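Local coordinates for p22 protein (Trypanosoma brucei, PDB 3JV1), which serves as an accessory factor specific for editing of the cytochrome oxidase subunit II RNA in trypanosomes and belongs to the Mam33 family, at residues L85-S90 with T142-A147; G94-N99 with R148-T153. One frame throughout, in Å; residues are numbered along the deposited sequence.

Contact 1. Residues L85-S90 with T142-A147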
ATOM      1  N   LEU A  85      18.017   8.087 -12.479  1.00 31.49           N
ATOM      2  CA  LEU A  85      16.880   8.530 -13.267  1.00 30.85           C
ATOM      3  C   LEU A  85      16.002   7.287 -13.138  1.00 33.21           C
ATOM      4  O   LEU A  85      16.423   6.192 -13.520  1.00 32.32           O
ATOM      5  CB  LEU A  85      17.278   8.725 -14.731  1.00 33.37           C
ATOM      6  CG  LEU A  85      16.860  10.008 -15.453  1.00 35.19           C
ATOM      7  CD1 LEU A  85      17.261   9.904 -16.918  1.00 31.75           C
ATOM      8  CD2 LEU A  85      15.371  10.241 -15.317  1.00 33.36           C
ATOM      9  N   VAL A  86      14.802   7.448 -12.589  1.00 31.85           N
ATOM     10  CA  VAL A  86      13.904   6.322 -12.390  1.00 31.51           C
ATOM     11  C   VAL A  86      12.627   6.406 -13.221  1.00 31.76           C
ATOM     12  O   VAL A  86      11.812   7.304 -13.034  1.00 32.00           O
ATOM     13  CB  VAL A  86      13.533   6.194 -10.893  1.00 32.37           C
ATOM     14  CG1 VAL A  86      12.723   4.926 -10.658  1.00 32.53           C
ATOM     15  CG2 VAL A  86      14.807   6.171 -10.048  1.00 31.56           C
ATOM     16  N   PHE A  87      12.467   5.456 -14.137  1.00 30.85           N
ATOM     17  CA  PHE A  87      11.305   5.391 -15.017  1.00 31.14           C
ATOM     18  C   PHE A  87      10.259   4.410 -14.493  1.00 33.39           C
ATOM     19  O   PHE A  87      10.540   3.215 -14.339  1.00 33.57           O
ATOM     20  CB  PHE A  87      11.729   4.942 -16.417  1.00 31.21           C
ATOM     21  CG  PHE A  87      12.635   5.915 -17.127  1.00 33.27           C
ATOM     22  CD1 PHE A  87      12.107   6.888 -17.975  1.00 30.09           C
ATOM     23  CD2 PHE A  87      14.012   5.860 -16.940  1.00 29.65           C
ATOM     24  CE1 PHE A  87      12.944   7.789 -18.627  1.00 33.74           C
ATOM     25  CE2 PHE A  87      14.863   6.760 -17.590  1.00 29.87           C
ATOM     26  CZ  PHE A  87      14.327   7.727 -18.436  1.00 31.27           C
ATOM     27  N   GLY A  88       9.065   4.921 -14.212  1.00 32.38           N
ATOM     28  CA  GLY A  88       7.982   4.074 -13.749  1.00 32.88           C
ATOM     29  C   GLY A  88       7.318   3.624 -15.029  1.00 34.72           C
ATOM     30  O   GLY A  88       6.792   4.454 -15.775  1.00 33.79           O
ATOM     31  N   MET A  89       7.347   2.326 -15.306  1.00 34.86           N
ATOM     32  CA  MET A  89       6.775   1.840 -16.548  1.00 35.67           C
ATOM     33  C   MET A  89       5.922   0.594 -16.441  1.00 36.37           C
ATOM     34  O   MET A  89       5.814  -0.033 -15.390  1.00 33.88           O
ATOM     35  CB  MET A  89       7.893   1.573 -17.552  1.00 38.76           C
ATOM     36  CG  MET A  89       8.838   2.742 -17.746  1.00 43.49           C
ATOM     37  SD  MET A  89       9.674   2.627 -19.306  1.00 50.07           S
ATOM     38  CE  MET A  89      10.935   1.463 -18.924  1.00 46.32           C
ATOM     39  N   SER A  90       5.309   0.250 -17.561  1.00 36.52           N
ATOM     40  CA  SER A  90       4.490  -0.940 -17.641  1.00 39.98           C
ATOM     41  C   SER A  90       4.612  -1.510 -19.050  1.00 40.47           C
ATOM     42  O   SER A  90       4.843  -0.775 -20.011  1.00 42.03           O
ATOM     43  CB  SER A  90       3.036  -0.621 -17.286  1.00 40.18           C
ATOM     44  OG  SER A  90       2.568   0.504 -17.996  1.00 43.68           O
ATOM     45  N   THR A 142      12.200   8.377 -24.563  1.00 32.98           N
ATOM     46  CA  THR A 142      12.078   7.049 -25.173  1.00 34.91           C
ATOM     47  C   THR A 142      13.357   6.660 -25.939  1.00 34.50           C
ATOM     48  O   THR A 142      13.810   5.517 -25.852  1.00 34.02           O
ATOM     49  CB  THR A 142      10.826   6.958 -26.103  1.00 37.48           C
ATOM     50  OG1 THR A 142      10.773   5.666 -26.725  1.00 39.79           O
ATOM     51  CG2 THR A 142      10.885   7.994 -27.180  1.00 43.12           C
ATOM     52  N   SER A 143      13.948   7.607 -26.665  1.00 32.86           N
ATOM     53  CA  SER A 143      15.190   7.356 -27.403  1.00 34.57           C
ATOM     54  C   SER A 143      16.351   7.068 -26.442  1.00 32.94           C
ATOM     55  O   SER A 143      17.218   6.252 -26.729  1.00 31.20           O
ATOM     56  CB  SER A 143      15.547   8.569 -28.262  1.00 36.76           C
ATOM     57  OG  SER A 143      14.504   8.855 -29.168  1.00 45.35           O
ATOM     58  N   TYR A 144      16.372   7.770 -25.314  1.00 31.65           N
ATOM     59  CA  TYR A 144      17.392   7.584 -24.285  1.00 32.26           C
ATOM     60  C   TYR A 144      17.312   6.138 -23.751  1.00 32.00           C
ATOM     61  O   TYR A 144      18.328   5.464 -23.573  1.00 31.42           O
ATOM     62  CB  TYR A 144      17.141   8.590 -23.155  1.00 30.89           C
ATOM     63  CG  TYR A 144      18.061   8.483 -21.964  1.00 32.18           C
ATOM     64  CD1 TYR A 144      19.303   9.117 -21.953  1.00 32.03           C
ATOM     65  CD2 TYR A 144      17.662   7.793 -20.817  1.00 31.71           C
ATOM     66  CE1 TYR A 144      20.121   9.075 -20.827  1.00 31.20           C
ATOM     67  CE2 TYR A 144      18.468   7.744 -19.692  1.00 29.99           C
ATOM     68  CZ  TYR A 144      19.691   8.384 -19.697  1.00 34.72           C
ATOM     69  OH  TYR A 144      20.476   8.341 -18.569  1.00 35.99           O
ATOM     70  N   LEU A 145      16.097   5.664 -23.501  1.00 29.86           N
ATOM     71  CA  LEU A 145      15.906   4.308 -23.008  1.00 29.77           C
ATOM     72  C   LEU A 145      16.256   3.282 -24.084  1.00 30.67           C
ATOM     73  O   LEU A 145      16.855   2.245 -23.798  1.00 28.77           O
ATOM     74  CB  LEU A 145      14.460   4.110 -22.564  1.00 30.38           C
ATOM     75  CG  LEU A 145      14.056   4.883 -21.313  1.00 28.88           C
ATOM     76  CD1 LEU A 145      12.560   4.835 -21.158  1.00 31.06           C
ATOM     77  CD2 LEU A 145      14.756   4.286 -20.094  1.00 32.98           C
ATOM     78  N   SER A 146      15.886   3.578 -25.324  1.00 30.09           N
ATOM     79  CA  SER A 146      16.169   2.669 -26.417  1.00 34.34           C
ATOM     80  C   SER A 146      17.675   2.504 -26.649  1.00 33.57           C
ATOM     81  O   SER A 146      18.141   1.410 -26.936  1.00 34.36           O
ATOM     82  CB  SER A 146      15.491   3.156 -27.696  1.00 35.49           C
ATOM     83  OG  SER A 146      15.533   2.140 -28.679  1.00 42.89           O
ATOM     84  N   ALA A 147      18.437   3.583 -26.518  1.00 33.09           N
ATOM     85  CA  ALA A 147      19.884   3.510 -26.711  1.00 34.52           C
ATOM     86  C   ALA A 147      20.530   2.615 -25.656  1.00 35.23           C
ATOM     87  O   ALA A 147      21.670   2.178 -25.814  1.00 33.30           O
ATOM     88  CB  ALA A 147      20.499   4.903 -26.654  1.00 34.84           C
TER
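Leu-145 comes down from the helix onto the ring of Phe-87, which rises from the strand to meet it. From CB the leucine runs with CG anti to its own carbonyl carbon (chi1 -69°), which points CG at the strand; the methyls then fork over the ring. CG itself comes within 4.1 Å of Phe-87 CZ. CD2 sits over one face of the Phe-87 ring, a CH-pi contact 3.7 Å from the centroid and 18° off the normal, and lies closest to CE2, at 3.5 Å. CD1 lies over the same face, toward the CD1-CE1 side, 3.8 Å from Phe-87 CD1, and also meets Met-89 SD tip to tip. One residue earlier, Tyr-144 approaches Leu-85 from the opposite direction, and its CE2 lies 3.7 Å from Leu-85 CD1. Tyr-144 CD2 touches Phe-87 CZ as well, obliquely and more loosely. No hydrogen bond crosses the contact: Leu-85, Phe-87 and Met-89, every second residue of the strand, present one hydrophobic face. Val-76 and Val-101 on the neighbouring strands flank Phe-87. With the axes 101° apart, this is a helix laid across an antiparallel sheet, burying part of the apolar core of the Mam33-type fold.

Contact 2. Residues G94-N99 with R148-T153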
ATOM      1  N   GLY A  94       3.968  -6.226 -25.554  1.00 53.73           N
ATOM      2  CA  GLY A  94       5.332  -6.174 -26.047  1.00 51.62           C
ATOM      3  C   GLY A  94       6.011  -4.821 -26.117  1.00 50.34           C
ATOM      4  O   GLY A  94       7.139  -4.731 -26.600  1.00 50.21           O
ATOM      5  N   GLU A  95       5.351  -3.768 -25.644  1.00 48.89           N
ATOM      6  CA  GLU A  95       5.956  -2.441 -25.676  1.00 48.25           C
ATOM      7  C   GLU A  95       6.039  -1.800 -24.302  1.00 45.86           C
ATOM      8  O   GLU A  95       5.206  -2.055 -23.436  1.00 43.90           O
ATOM      9  CB  GLU A  95       5.171  -1.502 -26.592  1.00 51.24           C
ATOM     10  CG  GLU A  95       5.062  -1.948 -28.033  1.00 55.87           C
ATOM     11  CD  GLU A  95       4.627  -0.815 -28.942  1.00 59.27           C
ATOM     12  OE1 GLU A  95       3.615  -0.151 -28.626  1.00 59.89           O
ATOM     13  OE2 GLU A  95       5.300  -0.590 -29.972  1.00 60.04           O
ATOM     14  N   PHE A  96       7.047  -0.954 -24.118  1.00 44.68           N
ATOM     15  CA  PHE A  96       7.231  -0.242 -22.861  1.00 43.18           C
ATOM     16  C   PHE A  96       6.426   1.047 -22.895  1.00 43.16           C
ATOM     17  O   PHE A  96       6.457   1.780 -23.876  1.00 43.99           O
ATOM     18  CB  PHE A  96       8.707   0.116 -22.640  1.00 42.51           C
ATOM     19  CG  PHE A  96       9.532  -0.999 -22.064  1.00 40.81           C
ATOM     20  CD1 PHE A  96       9.269  -1.488 -20.786  1.00 39.60           C
ATOM     21  CD2 PHE A  96      10.575  -1.556 -22.792  1.00 38.30           C
ATOM     22  CE1 PHE A  96      10.033  -2.514 -20.244  1.00 38.47           C
ATOM     23  CE2 PHE A  96      11.348  -2.586 -22.256  1.00 39.47           C
ATOM     24  CZ  PHE A  96      11.074  -3.066 -20.980  1.00 39.14           C
ATOM     25  N   VAL A  97       5.693   1.313 -21.824  1.00 41.51           N
ATOM     26  CA  VAL A  97       4.923   2.534 -21.726  1.00 40.45           C
ATOM     27  C   VAL A  97       5.472   3.294 -20.522  1.00 39.30           C
ATOM     28  O   VAL A  97       5.545   2.755 -19.421  1.00 38.51           O
ATOM     29  CB  VAL A  97       3.433   2.244 -21.498  1.00 41.02           C
ATOM     30  CG1 VAL A  97       2.672   3.544 -21.357  1.00 42.24           C
ATOM     31  CG2 VAL A  97       2.881   1.427 -22.660  1.00 43.41           C
ATOM     32  N   ILE A  98       5.890   4.534 -20.731  1.00 36.70           N
ATOM     33  CA  ILE A  98       6.411   5.320 -19.628  1.00 35.16           C
ATOM     34  C   ILE A  98       5.233   5.956 -18.891  1.00 35.21           C
ATOM     35  O   ILE A  98       4.434   6.670 -19.494  1.00 34.24           O
ATOM     36  CB  ILE A  98       7.345   6.438 -20.126  1.00 34.96           C
ATOM     37  CG1 ILE A  98       8.475   5.844 -20.964  1.00 35.99           C
ATOM     38  CG2 ILE A  98       7.917   7.193 -18.942  1.00 34.56           C
ATOM     39  CD1 ILE A  98       9.229   6.880 -21.767  1.00 35.57           C
ATOM     40  N   ASN A  99       5.125   5.697 -17.595  1.00 33.05           N
ATOM     41  CA  ASN A  99       4.043   6.264 -16.811  1.00 33.96           C
ATOM     42  C   ASN A  99       4.541   7.418 -15.970  1.00 34.39           C
ATOM     43  O   ASN A  99       3.818   8.389 -15.761  1.00 33.69           O
ATOM     44  CB  ASN A  99       3.422   5.208 -15.894  1.00 34.66           C
ATOM     45  CG  ASN A  99       2.892   4.025 -16.658  1.00 39.01           C
ATOM     46  OD1 ASN A  99       2.171   4.184 -17.646  1.00 39.82           O
ATOM     47  ND2 ASN A  99       3.243   2.824 -16.208  1.00 39.80           N
ATOM     48  N   ARG A 148      19.798   2.349 -24.577  1.00 34.38           N
ATOM     49  CA  ARG A 148      20.309   1.509 -23.511  1.00 33.45           C
ATOM     50  C   ARG A 148      19.707   0.100 -23.527  1.00 34.54           C
ATOM     51  O   ARG A 148      19.851  -0.657 -22.568  1.00 36.92           O
ATOM     52  CB  ARG A 148      20.073   2.196 -22.160  1.00 33.65           C
ATOM     53  CG  ARG A 148      20.893   3.476 -22.023  1.00 31.21           C
ATOM     54  CD  ARG A 148      20.462   4.377 -20.871  1.00 30.37           C
ATOM     55  NE  ARG A 148      21.444   5.442 -20.697  1.00 31.48           N
ATOM     56  CZ  ARG A 148      21.746   6.333 -21.639  1.00 32.72           C
ATOM     57  NH1 ARG A 148      21.126   6.298 -22.811  1.00 30.07           N
ATOM     58  NH2 ARG A 148      22.711   7.215 -21.437  1.00 31.44           N
ATOM     59  N   GLY A 149      19.041  -0.255 -24.619  1.00 34.03           N
ATOM     60  CA  GLY A 149      18.458  -1.585 -24.710  1.00 34.84           C
ATOM     61  C   GLY A 149      17.051  -1.742 -24.166  1.00 35.53           C
ATOM     62  O   GLY A 149      16.461  -2.816 -24.278  1.00 37.33           O
ATOM     63  N   VAL A 150      16.501  -0.689 -23.569  1.00 36.55           N
ATOM     64  CA  VAL A 150      15.145  -0.766 -23.039  1.00 37.10           C
ATOM     65  C   VAL A 150      14.221  -0.445 -24.198  1.00 38.42           C
ATOM     66  O   VAL A 150      13.788   0.694 -24.384  1.00 36.90           O
ATOM     67  CB  VAL A 150      14.932   0.233 -21.893  1.00 36.63           C
ATOM     68  CG1 VAL A 150      13.572   0.012 -21.263  1.00 36.07           C
ATOM     69  CG2 VAL A 150      16.036   0.062 -20.853  1.00 36.99           C
ATOM     70  N   ASN A 151      13.937  -1.481 -24.979  1.00 40.38           N
ATOM     71  CA  ASN A 151      13.116  -1.370 -26.172  1.00 42.75           C
ATOM     72  C   ASN A 151      12.065  -2.476 -26.228  1.00 43.58           C
ATOM     73  O   ASN A 151      11.852  -3.186 -25.245  1.00 44.28           O
ATOM     74  CB  ASN A 151      14.038  -1.434 -27.392  1.00 42.58           C
ATOM     75  CG  ASN A 151      15.091  -2.525 -27.262  1.00 44.73           C
ATOM     76  OD1 ASN A 151      16.189  -2.423 -27.816  1.00 47.33           O
ATOM     77  ND2 ASN A 151      14.757  -3.579 -26.534  1.00 43.96           N
ATOM     78  N   ASP A 152      11.412  -2.613 -27.379  1.00 43.82           N
ATOM     79  CA  ASP A 152      10.371  -3.623 -27.555  1.00 46.05           C
ATOM     80  C   ASP A 152      10.908  -5.035 -27.419  1.00 44.65           C
ATOM     81  O   ASP A 152      10.186  -5.943 -27.007  1.00 44.05           O
ATOM     82  CB  ASP A 152       9.695  -3.473 -28.918  1.00 49.34           C
ATOM     83  CG  ASP A 152       8.915  -2.187 -29.040  1.00 52.22           C
ATOM     84  OD1 ASP A 152       8.261  -1.793 -28.054  1.00 55.23           O
ATOM     85  OD2 ASP A 152       8.945  -1.573 -30.127  1.00 57.23           O
ATOM     86  N   THR A 153      12.175  -5.216 -27.767  1.00 42.85           N
ATOM     87  CA  THR A 153      12.800  -6.525 -27.665  1.00 43.06           C
ATOM     88  C   THR A 153      12.851  -6.935 -26.200  1.00 40.93           C
ATOM     89  O   THR A 153      12.516  -8.061 -25.855  1.00 39.89           O
ATOM     90  CB  THR A 153      14.231  -6.500 -28.211  1.00 44.54           C
ATOM     91  OG1 THR A 153      14.225  -5.972 -29.541  1.00 47.50           O
ATOM     92  CG2 THR A 153      14.811  -7.902 -28.230  1.00 46.58           C
TER
HETATM   93  O   HOH W   1       9.406  -0.588 -26.084  1.00 44.53           O
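The Phe-96 ring carries Val-150 on one face and a backbone carbonyl at its edge. CG1 of Val-150 stands 3.5 Å above the ring plane, offset toward the rim, in a CH-pi contact 24° off the normal. It is this methyl, anti to the valine's backbone N (chi1 -173°), that does the touching, and the two side chains cross at about a right angle. Near the plane of the ring, Asn-151 O lies 3.1 Å from Phe-96 CE2. Leu-154, Ala-155 and Ile-158 of helix 152-181 also pack against Phe-96. The loop that carries Val-150 and Asn-151 begins with a Schellman motif ending helix 135-146, with Gly-149 as its C-prime residue at positive phi; Val-150 then centres an inverse gamma turn, and Asn-151 takes the N-cap position of helix 152-181.

Beyond the ring the contact becomes polar. A single water accepts from Phe-96 N at 3.1 Å and donates to Asp-152 OD1 at 2.6 Å, bridging the strand to the helix start. The Glu-95 side chain runs alongside Asp-152, pointing the same way, with carboxylate planes 18° apart. Glu-95 CG comes 3.2 Å from Asp-152 OD1, while Glu-95 OE2 stays 3.7 Å from that same oxygen, a like-charge approach that may raise the proton affinity of either group. Asp-152 CA makes a bent, at most weakly attractive CA-H...O contact with Gly-94 O at 3.5 Å.

Contacts 1 and 2 have centres about 7 Å apart and rest on one sheet, where strands 83-92 and 95-104 are antiparallel neighbours. Probable backbone hydrogen bonds join them directly, Asn-99 N to Gly-88 O and Val-97 N to Ser-90 O. Their segments alternate along the chain, both strands first and the helix-loop-helix connection after them. Strand 83-92 meets the end of helix 135-146, and the start of the outer strand 95-104 meets the loop and the start of helix 152-181. Val-150 also touches Met-89 and Leu-145, making the apolar packing continuous. Arg-148, in the loop, forms a salt bridge with Asp-4 of the second subunit, so the same connection reaches the assembly interface.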